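Local coordinates for protein histidinol-phosphatase (Listeria monocytogenes serotype 4b str. H7858, PDB 6NLR) that probably hydrolyses histidinol phosphate to histidinol in histidine biosynthesis, using a trinuclear metal centre of the PHP phosphatase family, at residues I37-P42 with A61-S66; T9-H14 with P69-K74; F92-L97 with G118-H123. All blocks are in the same frame, centred on the assembly; numbering follows the deposited sequence.

Interaction 1: residues I37-P42 with A61-S66; sequences IVEHAP and ASMAMS. With MN (manganese (II) ion), chain D.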
# COMPACT_ATOMS: atom_id res chain seq x y z
N ILE A 37 -8.10 -6.78 -6.85
CA ILE A 37 -6.93 -6.54 -7.72
C ILE A 37 -6.72 -5.04 -7.73
O ILE A 37 -7.55 -4.32 -8.33
CB ILE A 37 -7.17 -7.10 -9.12
CG1 ILE A 37 -7.50 -8.60 -9.07
CG2 ILE A 37 -5.97 -6.80 -10.00
CD1 ILE A 37 -8.12 -9.11 -10.34
N VAL A 38 -5.65 -4.59 -7.07
CA VAL A 38 -5.33 -3.16 -6.93
C VAL A 38 -3.89 -2.96 -7.40
O VAL A 38 -2.97 -2.76 -6.58
CB VAL A 38 -5.63 -2.65 -5.50
CG1 VAL A 38 -7.13 -2.49 -5.31
CG2 VAL A 38 -5.07 -3.56 -4.43
N GLU A 39 -3.71 -3.04 -8.71
CA GLU A 39 -2.38 -2.94 -9.33
C GLU A 39 -1.85 -1.51 -9.14
O GLU A 39 -2.66 -0.55 -9.06
CB GLU A 39 -2.45 -3.33 -10.80
CG GLU A 39 -1.09 -3.54 -11.39
CD GLU A 39 -0.23 -4.47 -10.53
OE1 GLU A 39 -0.36 -5.68 -10.68
OE2 GLU A 39 0.55 -3.94 -9.71
N HIS A 40 -0.53 -1.35 -9.08
CA HIS A 40 0.11 -0.01 -9.00
C HIS A 40 -0.33 0.87 -10.17
O HIS A 40 -0.15 0.45 -11.34
CB HIS A 40 1.62 -0.15 -9.02
CG HIS A 40 2.11 -0.88 -7.83
ND1 HIS A 40 2.12 -0.29 -6.59
CD2 HIS A 40 2.60 -2.12 -7.70
CE1 HIS A 40 2.63 -1.15 -5.72
NE2 HIS A 40 2.92 -2.28 -6.38
N ALA A 41 -0.88 2.05 -9.89
CA ALA A 41 -1.24 3.04 -10.92
C ALA A 41 0.04 3.57 -11.55
O ALA A 41 1.02 3.74 -10.85
CB ALA A 41 -2.04 4.17 -10.34
N PRO A 42 0.06 3.85 -12.87
CA PRO A 42 1.20 4.51 -13.50
C PRO A 42 1.64 5.81 -12.79
O PRO A 42 0.78 6.57 -12.36
CB PRO A 42 0.68 4.84 -14.91
CG PRO A 42 -0.37 3.78 -15.18
CD PRO A 42 -1.01 3.53 -13.82
N ALA A 61 8.37 0.52 -10.68
CA ALA A 61 7.30 0.83 -9.71
C ALA A 61 5.93 0.41 -10.26
O ALA A 61 5.12 -0.10 -9.49
CB ALA A 61 7.31 2.31 -9.36
N SER A 62 5.65 0.67 -11.53
CA SER A 62 4.27 0.48 -12.03
C SER A 62 4.25 0.35 -13.53
O SER A 62 5.22 0.67 -14.19
CB SER A 62 3.40 1.62 -11.56
OG SER A 62 3.81 2.81 -12.19
N MSE A 63 3.11 -0.12 -14.05
CA MSE A 63 2.90 -0.23 -15.48
C MSE A 63 2.86 1.17 -16.11
O MSE A 63 2.75 2.18 -15.41
CB MSE A 63 1.59 -0.99 -15.73
CG MSE A 63 0.35 -0.18 -15.42
SE MSE A 63 -1.30 -1.25 -15.52
CE MSE A 63 -1.96 -1.33 -13.70
N ALA A 64 2.92 1.20 -17.45
CA ALA A 64 2.78 2.42 -18.23
C ALA A 64 1.30 2.72 -18.47
O ALA A 64 0.47 1.82 -18.43
CB ALA A 64 3.51 2.26 -19.55
N MSE A 65 1.01 3.98 -18.76
CA MSE A 65 -0.33 4.43 -19.12
C MSE A 65 -0.88 3.57 -20.26
O MSE A 65 -2.04 3.18 -20.23
CB MSE A 65 -0.30 5.91 -19.51
CG MSE A 65 -0.11 6.86 -18.33
SE MSE A 65 -1.68 6.96 -17.11
CE MSE A 65 -3.05 7.60 -18.38
N SER A 66 -0.04 3.24 -21.25
CA SER A 66 -0.50 2.49 -22.41
C SER A 66 -0.92 1.06 -22.04
O SER A 66 -1.63 0.44 -22.83
CB SER A 66 0.54 2.49 -23.48
OG SER A 66 1.74 1.92 -22.99
MN MN D . 4.16 -3.88 -5.70
O HOH W 1 1.61 -1.45 -12.09
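Ala61 meets His40 through its backbone: the carbonyl O lies 3.5 Å from His40 CG, oblique to the imidazole. Ser62 comes next, its CB 3.6 Å from His40 CB. Its hydroxyl, turned between backbone N and carbonyl carbon (chi1 67°), places OG 3.2 Å from Ala41 O. A water links the backbones, donating to His40 O and accepting from Met63 N at 2.8 Å. The selenomethionine at Met63 crosses the side chain of Glu39, and a bend at chi3 (113°) brings CE tightly against Glu39 CG, at 3.3 Å, a contact to be read with caution. Met63 O is 3.4 Å from Pro42 CA, in a CA-H...O contact. Beyond Ala64, the SE of Met65, also selenomethionine, rests 3.9 Å from Pro42 CB. His40 NE2 binds manganese at 2.1 Å, in a site shared with His14 and His260. Glu39 OE2 accepts from His40 N and from His8 ND1, while OE1 pairs with Thr9, so Glu39 is second-shell to the cobalt ligand His8. The chemistry implies a polar contact at His40, whose ring is covered by Ala61 O and whose own carbonyl takes the water, and apolar contacts on Pro42 and Glu39, while NE2 is given to the metal.

Interaction 2: residues T9-H14 with P69-K74; sequences TEFCPH and PYYFKK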
# COMPACT_ATOMS: atom_id res chain seq x y z
N THR A 9 -0.57 -8.33 -9.83
CA THR A 9 -0.77 -9.14 -11.05
C THR A 9 0.51 -9.19 -11.87
O THR A 9 1.52 -8.57 -11.45
CB THR A 9 -1.89 -8.54 -11.90
OG1 THR A 9 -1.45 -7.30 -12.48
CG2 THR A 9 -3.14 -8.27 -11.10
N GLU A 10 0.45 -9.85 -13.03
CA GLU A 10 1.54 -9.87 -14.04
C GLU A 10 1.77 -8.45 -14.59
O GLU A 10 2.81 -8.24 -15.20
CB GLU A 10 1.27 -10.88 -15.16
CG GLU A 10 0.07 -10.56 -16.06
CD GLU A 10 -1.31 -10.98 -15.56
OE1 GLU A 10 -1.48 -11.30 -14.34
OE2 GLU A 10 -2.25 -10.94 -16.36
N PHE A 11 0.87 -7.49 -14.37
CA PHE A 11 1.04 -6.08 -14.84
C PHE A 11 1.99 -5.31 -13.92
O PHE A 11 2.33 -4.16 -14.21
CB PHE A 11 -0.32 -5.40 -15.02
CG PHE A 11 -1.02 -5.84 -16.28
CD1 PHE A 11 -1.84 -6.95 -16.29
CD2 PHE A 11 -0.84 -5.15 -17.47
CE1 PHE A 11 -2.47 -7.36 -17.46
CE2 PHE A 11 -1.46 -5.57 -18.64
CZ PHE A 11 -2.28 -6.67 -18.63
N CYS A 12 2.42 -5.91 -12.81
CA CYS A 12 3.37 -5.30 -11.86
C CYS A 12 4.80 -5.63 -12.32
O CYS A 12 5.21 -6.78 -12.23
CB CYS A 12 3.15 -5.83 -10.45
SG CYS A 12 4.26 -5.05 -9.26
N PRO A 13 5.60 -4.65 -12.77
CA PRO A 13 6.94 -4.94 -13.29
C PRO A 13 7.90 -5.53 -12.23
O PRO A 13 8.78 -6.25 -12.60
CB PRO A 13 7.48 -3.59 -13.84
CG PRO A 13 6.25 -2.68 -13.89
CD PRO A 13 5.30 -3.21 -12.82
N HIS A 14 7.68 -5.29 -10.93
CA HIS A 14 8.56 -5.80 -9.84
C HIS A 14 7.95 -7.04 -9.17
O HIS A 14 8.52 -7.50 -8.17
CB HIS A 14 8.84 -4.71 -8.80
CG HIS A 14 7.63 -4.08 -8.20
ND1 HIS A 14 7.01 -4.54 -7.06
CD2 HIS A 14 6.95 -2.97 -8.57
CE1 HIS A 14 5.99 -3.76 -6.78
NE2 HIS A 14 5.92 -2.80 -7.68
N PRO A 69 -5.55 -0.11 -20.80
CA PRO A 69 -6.62 -0.84 -21.49
C PRO A 69 -6.47 -2.37 -21.38
O PRO A 69 -7.47 -3.06 -21.17
CB PRO A 69 -6.48 -0.39 -22.96
CG PRO A 69 -5.75 0.94 -22.90
CD PRO A 69 -4.86 0.85 -21.67
N TYR A 70 -5.24 -2.87 -21.48
CA TYR A 70 -4.92 -4.32 -21.42
C TYR A 70 -5.15 -4.82 -19.98
O TYR A 70 -5.70 -5.92 -19.80
CB TYR A 70 -3.50 -4.57 -21.93
CG TYR A 70 -3.29 -4.15 -23.37
CD1 TYR A 70 -3.78 -4.92 -24.43
CD2 TYR A 70 -2.65 -2.96 -23.69
CE1 TYR A 70 -3.64 -4.52 -25.74
CE2 TYR A 70 -2.46 -2.57 -25.00
CZ TYR A 70 -2.96 -3.34 -26.04
OH TYR A 70 -2.78 -2.97 -27.34
N TYR A 71 -4.78 -4.00 -18.99
CA TYR A 71 -5.01 -4.31 -17.56
C TYR A 71 -6.50 -4.49 -17.29
O TYR A 71 -6.89 -5.55 -16.76
CB TYR A 71 -4.44 -3.21 -16.66
CG TYR A 71 -4.84 -3.32 -15.22
CD1 TYR A 71 -4.35 -4.34 -14.42
CD2 TYR A 71 -5.69 -2.40 -14.63
CE1 TYR A 71 -4.70 -4.45 -13.09
CE2 TYR A 71 -6.05 -2.49 -13.30
CZ TYR A 71 -5.54 -3.51 -12.52
OH TYR A 71 -5.84 -3.60 -11.19
N PHE A 72 -7.32 -3.50 -17.67
CA PHE A 72 -8.79 -3.55 -17.46
C PHE A 72 -9.39 -4.73 -18.21
O PHE A 72 -10.23 -5.43 -17.65
CB PHE A 72 -9.46 -2.23 -17.84
CG PHE A 72 -9.31 -1.19 -16.77
CD1 PHE A 72 -9.79 -1.42 -15.50
CD2 PHE A 72 -8.66 0.01 -17.03
CE1 PHE A 72 -9.68 -0.46 -14.51
CE2 PHE A 72 -8.54 0.96 -16.04
CZ PHE A 72 -9.05 0.73 -14.79
N LYS A 73 -8.96 -4.98 -19.45
CA LYS A 73 -9.51 -6.10 -20.23
C LYS A 73 -9.24 -7.42 -19.49
O LYS A 73 -10.18 -8.20 -19.33
CB LYS A 73 -8.91 -6.10 -21.64
CG LYS A 73 -9.35 -7.27 -22.50
CD LYS A 73 -8.65 -7.31 -23.81
CE LYS A 73 -9.08 -8.49 -24.65
NZ LYS A 73 -8.04 -8.81 -25.64
N LYS A 74 -7.99 -7.67 -19.08
CA LYS A 74 -7.61 -8.95 -18.43
C LYS A 74 -8.38 -9.10 -17.11
O LYS A 74 -8.93 -10.15 -16.85
CB LYS A 74 -6.10 -9.03 -18.22
CG LYS A 74 -5.61 -10.26 -17.46
CD LYS A 74 -5.94 -11.57 -18.15
CE LYS A 74 -5.50 -12.77 -17.35
NZ LYS A 74 -4.02 -12.80 -17.21
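Thr9 approaches Tyr71 by its hydroxyl, OG1 standing 4.4 Å from Tyr71 CE1 at the edge of the phenol ring, a contact of packing. The stronger work of that oxygen is done within the loop and with strand 34-40: it accepts from Phe11 N at 3.0 Å, which makes an ST turn, and it is hydrogen-bonded to Glu39. A type I beta turn from Thr9 to Cys12 overlaps it, with Thr9 O accepting from Cys12 N. The two residues inside the turn, Glu10 and Phe11, both meet helix 68-81.

Glu10 uses one carboxylate oxygen on the helix. Its CG lies between the backbone N and the carbonyl carbon (chi1 67°) and the chain folds again at chi2, carrying OE2 to 2.7 Å from Lys74 NZ. This salt bridge is made from above the carboxylate plane, the ammonium lying 39° out of it. The other oxygen, OE1, accepts from Val20 N, and Lys74 NZ has a second anionic partner in Asp19.

The Phe11 ring lies against the helix at Tyr70, Tyr71 and Lys74. One face receives Tyr71 CA, 3.9 Å from the centroid, a CH-pi contact with the helix backbone. Against the same ring the phenol of Tyr71 turns its edge, with planes at 76° and centroids 5.8 Å apart, a T-shaped pair. Tyr70 CB and Lys74 CB, 4.0 Å from Phe11 CE2 and 4.1 Å from Phe11 CE1 respectively, border the ring.

Beyond Phe11 the loop continues to His14, a manganese ligand. The chemistry implies a join of two kinds, CH-pi and T-shaped contacts with Tyr71 and a salt bridge beside them; the ammonium, shared by two carboxylates, is probably kept protonated.

Interaction 3: residues F92-L97 with G118-H123; sequences FEVDYL and GVLSLH. With MN (manganese (II) ion), chain E; CO (cobalt (II) ion), chain F.
Glu93 meets Ser121 and His123 of the neighbouring strand with an extended side chain. Its CB leaves the sheet on the face that also carries Val119, Asp95 and Ser121, and with CG anti to the backbone N (chi1 -171°) the chain leans over strand 117-127. CG passes 3.4 Å from Ser121 OG. At CD the carboxylate divides between two metals: OE1 binds cobalt at 2.2 Å, and OE2 binds manganese at 2.1 Å. OE2 also accepts from Ser121 OG at 2.8 Å on its anti lone pair, so a second-shell hydroxyl helps fix the rotation of the group. His123 NE2 joins the same manganese, and a solvent oxygen is modelled between the two metals, unusually close to manganese. Across the ring, His123 ND1 donates to Asp95 OD1 at 2.8 Å; the oxygen lies 10° from the imidazole plane, although the ring meets it 41° out of the carboxylate plane. Asp95 thereby orients a metal ligand. A water further links Asp95 OD1, Tyr96 O and His123 N.

The backbones supply the frame. Val119 N to Phe92 O, Val94 N to Val119 O, Ser121 N to Val94 O and Tyr96 N to Ser121 O are hydrogen-bonded in parallel register. On the far face Leu120 CD1 packs at 4.1 Å from Val94 CG1. His6, His8 and Asp258 complete the protein ligands of cobalt, His181 those of manganese. The metals sit at the C-terminal ends of adjacent parallel strands of a beta-alpha-beta unit, as in the distorted barrel of PHP-family metalloenzymes.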
# COMPACT_ATOMS: atom_id res chain seq x y z
N PHE A 92 -6.88 0.24 -8.29
CA PHE A 92 -5.44 0.55 -8.22
C PHE A 92 -5.00 0.71 -6.77
O PHE A 92 -5.79 1.17 -5.92
CB PHE A 92 -5.16 1.85 -8.97
CG PHE A 92 -5.50 1.78 -10.43
CD1 PHE A 92 -4.67 1.09 -11.31
CD2 PHE A 92 -6.66 2.36 -10.90
CE1 PHE A 92 -4.99 1.00 -12.66
CE2 PHE A 92 -6.96 2.30 -12.26
CZ PHE A 92 -6.12 1.62 -13.13
N GLU A 93 -3.74 0.36 -6.54
CA GLU A 93 -2.92 0.93 -5.46
C GLU A 93 -2.38 2.24 -6.03
O GLU A 93 -1.47 2.20 -6.90
CB GLU A 93 -1.81 -0.00 -4.99
CG GLU A 93 -1.15 0.53 -3.73
CD GLU A 93 -0.03 -0.32 -3.18
OE1 GLU A 93 0.27 -1.36 -3.81
OE2 GLU A 93 0.53 0.05 -2.11
N VAL A 94 -2.98 3.34 -5.58
CA VAL A 94 -2.67 4.70 -6.07
C VAL A 94 -1.57 5.27 -5.19
O VAL A 94 -1.76 5.34 -3.97
CB VAL A 94 -3.94 5.56 -6.07
CG1 VAL A 94 -3.65 6.95 -6.62
CG2 VAL A 94 -5.06 4.89 -6.87
N ASP A 95 -0.46 5.68 -5.79
CA ASP A 95 0.59 6.44 -5.08
C ASP A 95 0.01 7.80 -4.69
O ASP A 95 -0.55 8.50 -5.58
CB ASP A 95 1.85 6.60 -5.93
CG ASP A 95 2.75 5.40 -5.80
OD1 ASP A 95 3.57 5.37 -4.84
OD2 ASP A 95 2.57 4.49 -6.61
N TYR A 96 0.15 8.17 -3.42
CA TYR A 96 0.08 9.58 -3.00
C TYR A 96 1.45 10.18 -3.33
O TYR A 96 2.48 9.78 -2.73
CB TYR A 96 -0.35 9.75 -1.54
CG TYR A 96 -0.50 11.21 -1.21
CD1 TYR A 96 -1.54 11.95 -1.76
CD2 TYR A 96 0.45 11.88 -0.45
CE1 TYR A 96 -1.64 13.31 -1.53
CE2 TYR A 96 0.33 13.23 -0.19
CZ TYR A 96 -0.71 13.95 -0.74
OH TYR A 96 -0.82 15.27 -0.50
N LEU A 97 1.47 11.08 -4.31
CA LEU A 97 2.70 11.78 -4.78
C LEU A 97 2.64 13.23 -4.27
O LEU A 97 1.84 14.04 -4.80
CB LEU A 97 2.76 11.70 -6.31
CG LEU A 97 2.84 10.29 -6.90
CD1 LEU A 97 2.82 10.34 -8.43
CD2 LEU A 97 4.07 9.52 -6.42
N GLY A 118 -9.98 0.33 -4.13
CA GLY A 118 -8.76 1.14 -4.24
C GLY A 118 -8.05 1.20 -2.91
O GLY A 118 -8.70 1.04 -1.87
N VAL A 119 -6.74 1.40 -2.99
CA VAL A 119 -5.86 1.67 -1.83
C VAL A 119 -5.05 2.91 -2.19
O VAL A 119 -4.57 3.01 -3.34
CB VAL A 119 -4.99 0.43 -1.54
CG1 VAL A 119 -3.99 0.72 -0.45
CG2 VAL A 119 -5.84 -0.77 -1.15
N LEU A 120 -4.94 3.85 -1.26
CA LEU A 120 -4.05 5.02 -1.42
C LEU A 120 -2.84 4.78 -0.53
O LEU A 120 -3.03 4.65 0.69
CB LEU A 120 -4.80 6.29 -1.04
CG LEU A 120 -4.00 7.59 -1.20
CD1 LEU A 120 -3.72 7.87 -2.66
CD2 LEU A 120 -4.76 8.75 -0.55
N SER A 121 -1.67 4.72 -1.14
CA SER A 121 -0.40 4.31 -0.50
C SER A 121 0.67 5.40 -0.68
O SER A 121 0.82 5.92 -1.81
CB SER A 121 0.08 3.01 -1.06
OG SER A 121 -0.78 1.97 -0.64
N LEU A 122 1.43 5.65 0.36
CA LEU A 122 2.66 6.48 0.30
C LEU A 122 3.89 5.57 0.16
O LEU A 122 4.18 4.78 1.10
CB LEU A 122 2.71 7.35 1.56
CG LEU A 122 3.87 8.34 1.61
CD1 LEU A 122 3.66 9.46 0.59
CD2 LEU A 122 4.04 8.87 3.01
N HIS A 123 4.64 5.74 -0.93
CA HIS A 123 5.86 4.93 -1.24
C HIS A 123 7.10 5.82 -1.44
O HIS A 123 8.21 5.26 -1.44
CB HIS A 123 5.67 4.07 -2.51
CG HIS A 123 4.59 3.05 -2.43
ND1 HIS A 123 3.54 3.04 -3.33
CD2 HIS A 123 4.37 2.02 -1.59
CE1 HIS A 123 2.72 2.04 -3.04
NE2 HIS A 123 3.19 1.42 -1.97
MN MN E . 2.43 -0.44 -1.42
CO CO F . 0.74 -3.25 -2.86
O HOH W 2 3.98 7.38 -3.09
O HOH W 3 4.40 -1.03 -0.35
O HOH W 4 1.76 -2.10 -1.27

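In the fold
From the N terminus, strand 3-7 leads into the loop 9-14, which is met by helix 68-81 only after the chain has passed through strand 34-40 and the loop 61-66; interaction 2 thus closes the wider loop, and interaction 1 lies wholly within it. Interaction 3 follows in series, closing the beta-alpha-beta unit formed by strand 87-95, helix 101-111 and strand 117-127. The three are in contact. The carboxylate of Glu39 joins interaction 1 to the loop of interaction 2, and Glu39 O lies 2.9 Å from Glu93 N, where neighbouring strands bring interactions 1 and 3 together. Phe72 of interaction 2 packs against Phe92 of interaction 3.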